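Local coordinates for protein toll (Drosophila melanogaster, PDB 4LXR) that acts as the receptor for the cleaved cytokine Spätzle, switching on the Toll pathway in embryonic dorsal-ventral patterning and antifungal defence, at residues D367-I378 with T391-I402. Sequence-based numbering, arbitrary orientation.
Sequences DLRLEDNLLTGI and TLVMSRNRLRTI. With NAG (2-acetamido-2-deoxy-beta-D-glucopyranose), chain D.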
ATOM      1  N   ASP A 367      -1.520 -10.169 -18.782  1.00 28.41           N
ATOM      2  CA  ASP A 367      -1.948  -9.954 -17.401  1.00 27.26           C
ATOM      3  C   ASP A 367      -3.015 -10.955 -17.041  1.00 28.15           C
ATOM      4  O   ASP A 367      -4.021 -11.077 -17.738  1.00 31.47           O
ATOM      5  CB  ASP A 367      -2.515  -8.530 -17.198  1.00 18.95           C
ATOM      6  CG  ASP A 367      -1.448  -7.468 -17.321  1.00 33.80           C
ATOM      7  OD1 ASP A 367      -0.710  -7.235 -16.332  1.00 43.84           O
ATOM      8  OD2 ASP A 367      -1.331  -6.892 -18.421  1.00 33.59           O
ATOM      9  N   LEU A 368      -2.804 -11.671 -15.946  1.00 24.43           N
ATOM     10  CA  LEU A 368      -3.743 -12.696 -15.548  1.00 21.42           C
ATOM     11  C   LEU A 368      -4.030 -12.580 -14.063  1.00 24.17           C
ATOM     12  O   LEU A 368      -3.133 -12.731 -13.239  1.00 28.42           O
ATOM     13  CB  LEU A 368      -3.216 -14.092 -15.915  1.00 23.50           C
ATOM     14  CG  LEU A 368      -4.091 -15.256 -15.459  1.00 24.43           C
ATOM     15  CD1 LEU A 368      -5.555 -15.039 -15.945  1.00 29.42           C
ATOM     16  CD2 LEU A 368      -3.547 -16.569 -15.980  1.00 21.97           C
ATOM     17  N   ARG A 369      -5.289 -12.311 -13.725  0.51 24.69           N
ATOM     18  CA  ARG A 369      -5.684 -12.101 -12.337  0.51 22.16           C
ATOM     19  C   ARG A 369      -6.566 -13.238 -11.850  0.51 24.11           C
ATOM     20  O   ARG A 369      -7.712 -13.387 -12.291  0.51 24.48           O
ATOM     21  CB  ARG A 369      -6.420 -10.770 -12.185  0.51 24.31           C
ATOM     22  CG  ARG A 369      -5.698  -9.573 -12.801  0.51 26.95           C
ATOM     23  CD  ARG A 369      -4.449  -9.184 -12.017  0.51 25.58           C
ATOM     24  NE  ARG A 369      -4.762  -8.791 -10.640  0.51 28.36           N
ATOM     25  CZ  ARG A 369      -4.248  -7.729 -10.021  0.51 27.35           C
ATOM     26  NH1 ARG A 369      -4.586  -7.465  -8.762  0.51 20.27           N
ATOM     27  NH2 ARG A 369      -3.388  -6.938 -10.653  0.51 26.58           N
ATOM     28  N   LEU A 370      -6.025 -14.047 -10.943  1.00 21.87           N
ATOM     29  CA  LEU A 370      -6.756 -15.175 -10.392  1.00 20.31           C
ATOM     30  C   LEU A 370      -6.908 -15.067  -8.883  1.00 22.56           C
ATOM     31  O   LEU A 370      -7.289 -16.036  -8.230  1.00 19.00           O
ATOM     32  CB  LEU A 370      -6.042 -16.490 -10.744  1.00 20.64           C
ATOM     33  CG  LEU A 370      -6.007 -16.818 -12.239  1.00 25.23           C
ATOM     34  CD1 LEU A 370      -5.044 -17.985 -12.534  1.00 22.79           C
ATOM     35  CD2 LEU A 370      -7.418 -17.145 -12.706  1.00 27.59           C
ATOM     36  N   GLU A 371      -6.581 -13.903  -8.322  1.00 20.60           N
ATOM     37  CA  GLU A 371      -6.550 -13.767  -6.865  1.00 18.11           C
ATOM     38  C   GLU A 371      -7.955 -13.973  -6.277  1.00 24.44           C
ATOM     39  O   GLU A 371      -8.956 -13.809  -6.977  1.00 26.22           O
ATOM     40  CB  GLU A 371      -5.916 -12.418  -6.438  1.00 18.35           C
ATOM     41  CG  GLU A 371      -6.706 -11.151  -6.849  1.00 23.93           C
ATOM     42  CD  GLU A 371      -6.298 -10.596  -8.212  1.00 33.36           C
ATOM     43  OE1 GLU A 371      -5.808 -11.378  -9.064  1.00 26.89           O
ATOM     44  OE2 GLU A 371      -6.453  -9.364  -8.422  1.00 32.77           O
ATOM     45  N   ASP A 372      -8.016 -14.359  -5.006  1.00 22.99           N
ATOM     46  CA  ASP A 372      -9.283 -14.556  -4.288  1.00 23.84           C
ATOM     47  C   ASP A 372     -10.173 -15.638  -4.892  1.00 31.74           C
ATOM     48  O   ASP A 372     -11.354 -15.430  -5.220  1.00 24.50           O
ATOM     49  CB  ASP A 372     -10.017 -13.222  -4.064  1.00 26.43           C
ATOM     50  CG  ASP A 372      -9.233 -12.288  -3.136  1.00 26.65           C
ATOM     51  OD1 ASP A 372      -9.183 -12.543  -1.912  1.00 33.60           O
ATOM     52  OD2 ASP A 372      -8.636 -11.323  -3.636  1.00 31.05           O
ATOM     53  N   ASN A 373      -9.572 -16.814  -5.002  1.00 29.29           N
ATOM     54  CA  ASN A 373     -10.246 -17.998  -5.474  1.00 22.42           C
ATOM     55  C   ASN A 373      -9.850 -19.182  -4.596  1.00 32.71           C
ATOM     56  O   ASN A 373      -9.266 -18.998  -3.533  1.00 32.53           O
ATOM     57  CB  ASN A 373      -9.913 -18.224  -6.950  1.00 20.87           C
ATOM     58  CG  ASN A 373     -10.836 -17.424  -7.869  1.00 25.71           C
ATOM     59  OD1 ASN A 373     -12.013 -17.744  -7.990  1.00 24.53           O
ATOM     60  ND2 ASN A 373     -10.319 -16.367  -8.473  1.00 22.82           N
ATOM     61  N   LEU A 374     -10.170 -20.389  -5.036  1.00 22.11           N
ATOM     62  CA  LEU A 374      -9.934 -21.575  -4.232  1.00 23.06           C
ATOM     63  C   LEU A 374      -9.090 -22.579  -4.983  1.00 23.51           C
ATOM     64  O   LEU A 374      -9.322 -23.768  -4.867  1.00 24.46           O
ATOM     65  CB  LEU A 374     -11.268 -22.223  -3.873  1.00 24.06           C
ATOM     66  CG  LEU A 374     -12.246 -21.337  -3.096  1.00 34.95           C
ATOM     67  CD1 LEU A 374     -13.592 -22.026  -2.973  1.00 39.12           C
ATOM     68  CD2 LEU A 374     -11.685 -20.991  -1.714  1.00 32.16           C
ATOM     69  N   LEU A 375      -8.143 -22.102  -5.788  1.00 22.95           N
ATOM     70  CA  LEU A 375      -7.279 -22.993  -6.558  1.00 27.25           C
ATOM     71  C   LEU A 375      -6.251 -23.680  -5.653  1.00 29.07           C
ATOM     72  O   LEU A 375      -5.728 -23.069  -4.714  1.00 27.62           O
ATOM     73  CB  LEU A 375      -6.577 -22.209  -7.673  1.00 25.74           C
ATOM     74  CG  LEU A 375      -7.566 -21.614  -8.694  1.00 25.20           C
ATOM     75  CD1 LEU A 375      -6.909 -20.553  -9.524  1.00 21.67           C
ATOM     76  CD2 LEU A 375      -8.155 -22.699  -9.577  1.00 23.22           C
ATOM     77  N   THR A 376      -5.957 -24.943  -5.941  1.00 30.50           N
ATOM     78  CA  THR A 376      -5.082 -25.722  -5.072  1.00 27.01           C
ATOM     79  C   THR A 376      -3.764 -26.111  -5.716  1.00 25.75           C
ATOM     80  O   THR A 376      -2.890 -26.609  -5.044  1.00 26.20           O
ATOM     81  CB  THR A 376      -5.733 -27.024  -4.621  1.00 31.15           C
ATOM     82  OG1 THR A 376      -6.248 -27.710  -5.766  1.00 31.55           O
ATOM     83  CG2 THR A 376      -6.841 -26.769  -3.623  1.00 28.74           C
ATOM     84  N   GLY A 377      -3.614 -25.887  -7.012  1.00 30.69           N
ATOM     85  CA  GLY A 377      -2.413 -26.329  -7.685  1.00 25.94           C
ATOM     86  C   GLY A 377      -2.110 -25.522  -8.921  1.00 33.39           C
ATOM     87  O   GLY A 377      -2.949 -24.765  -9.412  1.00 24.83           O
ATOM     88  N   ILE A 378      -0.883 -25.648  -9.405  1.00 25.74           N
ATOM     89  CA  ILE A 378      -0.525 -25.110 -10.706  1.00 25.60           C
ATOM     90  C   ILE A 378       0.060 -26.286 -11.444  1.00 34.91           C
ATOM     91  O   ILE A 378       1.014 -26.922 -10.959  1.00 28.54           O
ATOM     92  CB  ILE A 378       0.515 -23.983 -10.625  1.00 30.03           C
ATOM     93  CG1 ILE A 378       0.080 -22.923  -9.619  1.00 28.12           C
ATOM     94  CG2 ILE A 378       0.729 -23.358 -12.005  1.00 24.95           C
ATOM     95  CD1 ILE A 378       0.952 -21.680  -9.633  1.00 23.83           C
ATOM     96  N   THR A 391       2.471 -10.244 -15.786  1.00 24.66           N
ATOM     97  CA  THR A 391       2.158 -10.411 -14.373  1.00 34.81           C
ATOM     98  C   THR A 391       1.058 -11.440 -14.123  1.00 37.63           C
ATOM     99  O   THR A 391       0.043 -11.469 -14.821  1.00 30.87           O
ATOM    100  CB  THR A 391       1.898  -9.074 -13.613  1.00 28.92           C
ATOM    101  OG1 THR A 391       0.524  -8.941 -13.294  1.00 36.85           O
ATOM    102  CG2 THR A 391       2.364  -7.892 -14.392  1.00 20.76           C
ATOM    103  N   LEU A 392       1.321 -12.304 -13.141  1.00 34.33           N
ATOM    104  CA  LEU A 392       0.423 -13.365 -12.715  1.00 30.37           C
ATOM    105  C   LEU A 392       0.076 -13.136 -11.244  1.00 34.06           C
ATOM    106  O   LEU A 392       0.969 -13.087 -10.378  1.00 31.12           O
ATOM    107  CB  LEU A 392       1.090 -14.741 -12.893  1.00 24.77           C
ATOM    108  CG  LEU A 392       0.295 -15.968 -12.443  1.00 24.71           C
ATOM    109  CD1 LEU A 392      -1.067 -16.040 -13.189  1.00 21.01           C
ATOM    110  CD2 LEU A 392       1.095 -17.283 -12.633  1.00 22.57           C
ATOM    111  N   VAL A 393      -1.214 -12.976 -10.961  1.00 23.38           N
ATOM    112  CA  VAL A 393      -1.662 -12.729  -9.587  1.00 23.33           C
ATOM    113  C   VAL A 393      -2.547 -13.883  -9.136  1.00 29.72           C
ATOM    114  O   VAL A 393      -3.600 -14.131  -9.730  1.00 26.95           O
ATOM    115  CB  VAL A 393      -2.419 -11.382  -9.444  1.00 29.86           C
ATOM    116  CG1 VAL A 393      -2.760 -11.095  -7.980  1.00 20.66           C
ATOM    117  CG2 VAL A 393      -1.597 -10.249 -10.012  1.00 25.23           C
ATOM    118  N   MET A 394      -2.093 -14.609  -8.110  1.00 26.29           N
ATOM    119  CA  MET A 394      -2.826 -15.757  -7.598  1.00 27.27           C
ATOM    120  C   MET A 394      -2.906 -15.699  -6.087  1.00 26.90           C
ATOM    121  O   MET A 394      -2.961 -16.739  -5.403  1.00 20.90           O
ATOM    122  CB  MET A 394      -2.190 -17.073  -8.050  1.00 23.15           C
ATOM    123  CG  MET A 394      -2.102 -17.203  -9.568  1.00 23.47           C
ATOM    124  SD  MET A 394      -1.633 -18.853 -10.078  1.00 27.30           S
ATOM    125  CE  MET A 394      -2.992 -19.844  -9.490  1.00 22.13           C
ATOM    126  N   SER A 395      -2.919 -14.470  -5.578  1.00 23.32           N
ATOM    127  CA  SER A 395      -3.026 -14.210  -4.144  1.00 24.41           C
ATOM    128  C   SER A 395      -4.303 -14.767  -3.555  1.00 23.41           C
ATOM    129  O   SER A 395      -5.345 -14.771  -4.214  1.00 28.10           O
ATOM    130  CB  SER A 395      -3.003 -12.704  -3.899  1.00 27.47           C
ATOM    131  OG  SER A 395      -1.980 -12.120  -4.671  1.00 28.04           O
ATOM    132  N   ARG A 396      -4.216 -15.206  -2.303  1.00 23.89           N
ATOM    133  CA  ARG A 396      -5.374 -15.657  -1.543  1.00 26.73           C
ATOM    134  C   ARG A 396      -6.149 -16.736  -2.303  1.00 32.63           C
ATOM    135  O   ARG A 396      -7.345 -16.594  -2.578  1.00 28.74           O
ATOM    136  CB  ARG A 396      -6.272 -14.470  -1.155  1.00 28.62           C
ATOM    137  CG  ARG A 396      -5.619 -13.502  -0.142  1.00 32.56           C
ATOM    138  CD  ARG A 396      -6.440 -12.228   0.094  1.00 27.20           C
ATOM    139  NE  ARG A 396      -6.697 -11.545  -1.170  1.00 30.56           N
ATOM    140  CZ  ARG A 396      -5.876 -10.664  -1.730  1.00 29.03           C
ATOM    141  NH1 ARG A 396      -4.752 -10.304  -1.131  1.00 29.28           N
ATOM    142  NH2 ARG A 396      -6.185 -10.140  -2.895  1.00 24.27           N
ATOM    143  N   ASN A 397      -5.431 -17.796  -2.669  1.00 27.15           N
ATOM    144  CA  ASN A 397      -6.034 -19.050  -3.101  1.00 22.77           C
ATOM    145  C   ASN A 397      -5.725 -20.108  -2.034  1.00 25.46           C
ATOM    146  O   ASN A 397      -5.481 -19.756  -0.892  1.00 27.61           O
ATOM    147  CB  ASN A 397      -5.531 -19.446  -4.492  1.00 21.38           C
ATOM    148  CG  ASN A 397      -6.311 -18.764  -5.614  1.00 26.95           C
ATOM    149  OD1 ASN A 397      -7.230 -19.356  -6.179  1.00 33.82           O
ATOM    150  ND2 ASN A 397      -5.950 -17.518  -5.939  1.00 20.83           N
ATOM    151  N   ARG A 398      -5.755 -21.389  -2.389  1.00 23.41           N
ATOM    152  CA  ARG A 398      -5.371 -22.466  -1.472  1.00 23.95           C
ATOM    153  C   ARG A 398      -4.243 -23.268  -2.111  1.00 30.65           C
ATOM    154  O   ARG A 398      -4.215 -24.497  -2.020  1.00 28.07           O
ATOM    155  CB  ARG A 398      -6.542 -23.410  -1.193  1.00 24.73           C
ATOM    156  CG  ARG A 398      -7.860 -22.738  -0.772  1.00 39.70           C
ATOM    157  CD  ARG A 398      -7.702 -21.778   0.394  1.00 41.07           C
ATOM    158  NE  ARG A 398      -7.140 -22.435   1.568  1.00 58.51           N
ATOM    159  CZ  ARG A 398      -6.149 -21.947   2.308  1.00 67.64           C
ATOM    160  NH1 ARG A 398      -5.583 -20.783   2.004  1.00 63.47           N
ATOM    161  NH2 ARG A 398      -5.715 -22.634   3.358  1.00 76.44           N
ATOM    162  N   LEU A 399      -3.319 -22.575  -2.772  1.00 23.71           N
ATOM    163  CA  LEU A 399      -2.276 -23.251  -3.545  1.00 27.71           C
ATOM    164  C   LEU A 399      -1.385 -24.057  -2.636  1.00 30.93           C
ATOM    165  O   LEU A 399      -0.917 -23.556  -1.623  1.00 30.00           O
ATOM    166  CB  LEU A 399      -1.431 -22.248  -4.329  1.00 23.42           C
ATOM    167  CG  LEU A 399      -2.141 -21.538  -5.477  1.00 23.45           C
ATOM    168  CD1 LEU A 399      -1.167 -20.588  -6.190  1.00 23.42           C
ATOM    169  CD2 LEU A 399      -2.650 -22.607  -6.420  1.00 25.61           C
ATOM    170  N   ARG A 400      -1.164 -25.312  -2.997  1.00 30.72           N
ATOM    171  CA  ARG A 400      -0.348 -26.198  -2.187  1.00 28.20           C
ATOM    172  C   ARG A 400       0.772 -26.818  -3.034  1.00 36.12           C
ATOM    173  O   ARG A 400       1.887 -27.018  -2.550  1.00 37.91           O
ATOM    174  CB  ARG A 400      -1.226 -27.260  -1.507  1.00 34.13           C
ATOM    175  CG  ARG A 400      -0.578 -28.621  -1.330  1.00 49.43           C
ATOM    176  CD  ARG A 400      -0.610 -29.084   0.120  1.00 68.64           C
ATOM    177  NE  ARG A 400       0.151 -30.319   0.318  1.00 74.36           N
ATOM    178  CZ  ARG A 400       1.476 -30.366   0.448  1.00 76.46           C
ATOM    179  NH1 ARG A 400       2.190 -29.243   0.399  1.00 77.89           N
ATOM    180  NH2 ARG A 400       2.090 -31.530   0.620  1.00 68.35           N
ATOM    181  N   THR A 401       0.494 -27.112  -4.299  1.00 26.93           N
ATOM    182  CA  THR A 401       1.539 -27.644  -5.161  1.00 34.31           C
ATOM    183  C   THR A 401       1.757 -26.825  -6.419  1.00 26.87           C
ATOM    184  O   THR A 401       0.826 -26.247  -6.981  1.00 37.19           O
ATOM    185  CB  THR A 401       1.274 -29.100  -5.593  1.00 34.90           C
ATOM    186  OG1 THR A 401       0.241 -29.114  -6.589  1.00 36.66           O
ATOM    187  CG2 THR A 401       0.881 -29.950  -4.406  1.00 29.15           C
ATOM    188  N   ILE A 402       3.009 -26.799  -6.851  1.00 27.15           N
ATOM    189  CA  ILE A 402       3.406 -26.151  -8.083  1.00 28.12           C
ATOM    190  C   ILE A 402       4.195 -27.171  -8.889  1.00 36.61           C
ATOM    191  O   ILE A 402       5.266 -27.597  -8.469  1.00 34.91           O
ATOM    192  CB  ILE A 402       4.291 -24.926  -7.814  1.00 28.64           C
ATOM    193  CG1 ILE A 402       3.581 -23.964  -6.858  1.00 34.27           C
ATOM    194  CG2 ILE A 402       4.653 -24.213  -9.139  1.00 26.22           C
ATOM    195  CD1 ILE A 402       4.219 -22.589  -6.797  1.00 37.03           C
TER
HETATM  196  C1  NAG D   1      -6.532  -4.128 -21.561  1.00 24.08           C
HETATM  197  C2  NAG D   1      -6.484  -2.677 -21.053  1.00 27.81           C
HETATM  198  C3  NAG D   1      -5.103  -2.074 -21.295  1.00 30.42           C
HETATM  199  C4  NAG D   1      -4.003  -2.975 -20.747  1.00 31.31           C
HETATM  200  C5  NAG D   1      -4.168  -4.399 -21.276  1.00 24.32           C
HETATM  201  C6  NAG D   1      -3.169  -5.382 -20.696  1.00 22.74           C
HETATM  202  C7  NAG D   1      -8.605  -1.445 -21.030  1.00 35.81           C
HETATM  203  C8  NAG D   1      -9.547  -0.579 -21.819  1.00 26.28           C
HETATM  204  N2  NAG D   1      -7.508  -1.852 -21.673  1.00 32.13           N
HETATM  205  O3  NAG D   1      -5.042  -0.793 -20.679  1.00 31.36           O
HETATM  206  O4  NAG D   1      -2.744  -2.473 -21.182  1.00 32.79           O
HETATM  207  O5  NAG D   1      -5.473  -4.886 -20.945  1.00 24.11           O
HETATM  208  O6  NAG D   1      -3.166  -5.373 -19.272  1.00 21.73           O
HETATM  209  O7  NAG D   1      -8.833  -1.766 -19.867  1.00 37.36           O
HETATM  210  O   HOH W   1      -2.380 -29.281  -5.248  1.00 28.57           O
HETATM  211  O   HOH W   2       0.844 -28.889  -9.343  1.00 34.10           O
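Leu368 and Val393 take part in the parallel pairing of two consecutive leucine-rich repeats: Val393 N donates to Leu368 O at 3.0 Å, Leu370 N to Val393 O continues the pattern, and the axes of 367-369 and 391-393 run parallel. Past these strands the asparagine ladder of the fold takes over. Asn397 ND2 gives a nearly straight bond (176°) to Leu370 O at 3.0 Å, while Asn373 ND2 meets that oxygen from the opposite face of its carbonyl; Asn397 OD1 receives Leu375 N at 2.9 Å on an in-plane lone pair. Asn373 in turn bonds to Leu351 and Leu346 of the preceding coil.

Charged pairing lies beside the ladder. Arg396 grips Asp372 side-on, NE to OD1 and NH2 to OD2, both 2.8 Å, the carboxylate and guanidinium planes 29° apart. Glu371, its CG wedged between backbone N and carbonyl carbon (chi1 65°), folds back so that OE2 takes both Arg369 NE and NH1, the latter at 2.7 Å; Val393 CG2 lies over one guanidinium face. Were Glu371 an alanine, Arg369 would probably lose its carboxylate mate and be set free to swing off Val393.

Apolar packing fills the interior: Leu368 lies alongside Leu392, and Met394 CE comes 4.0 Å from Leu375 CD1, while Met394 SD meets Ile378 CD1. Hydrogen bonds from asparagine side-chain amides thus satisfy buried backbone atoms at the turns, leaving leucine, isoleucine and methionine to pack between successive coils in the solenoid of the Toll ectodomain.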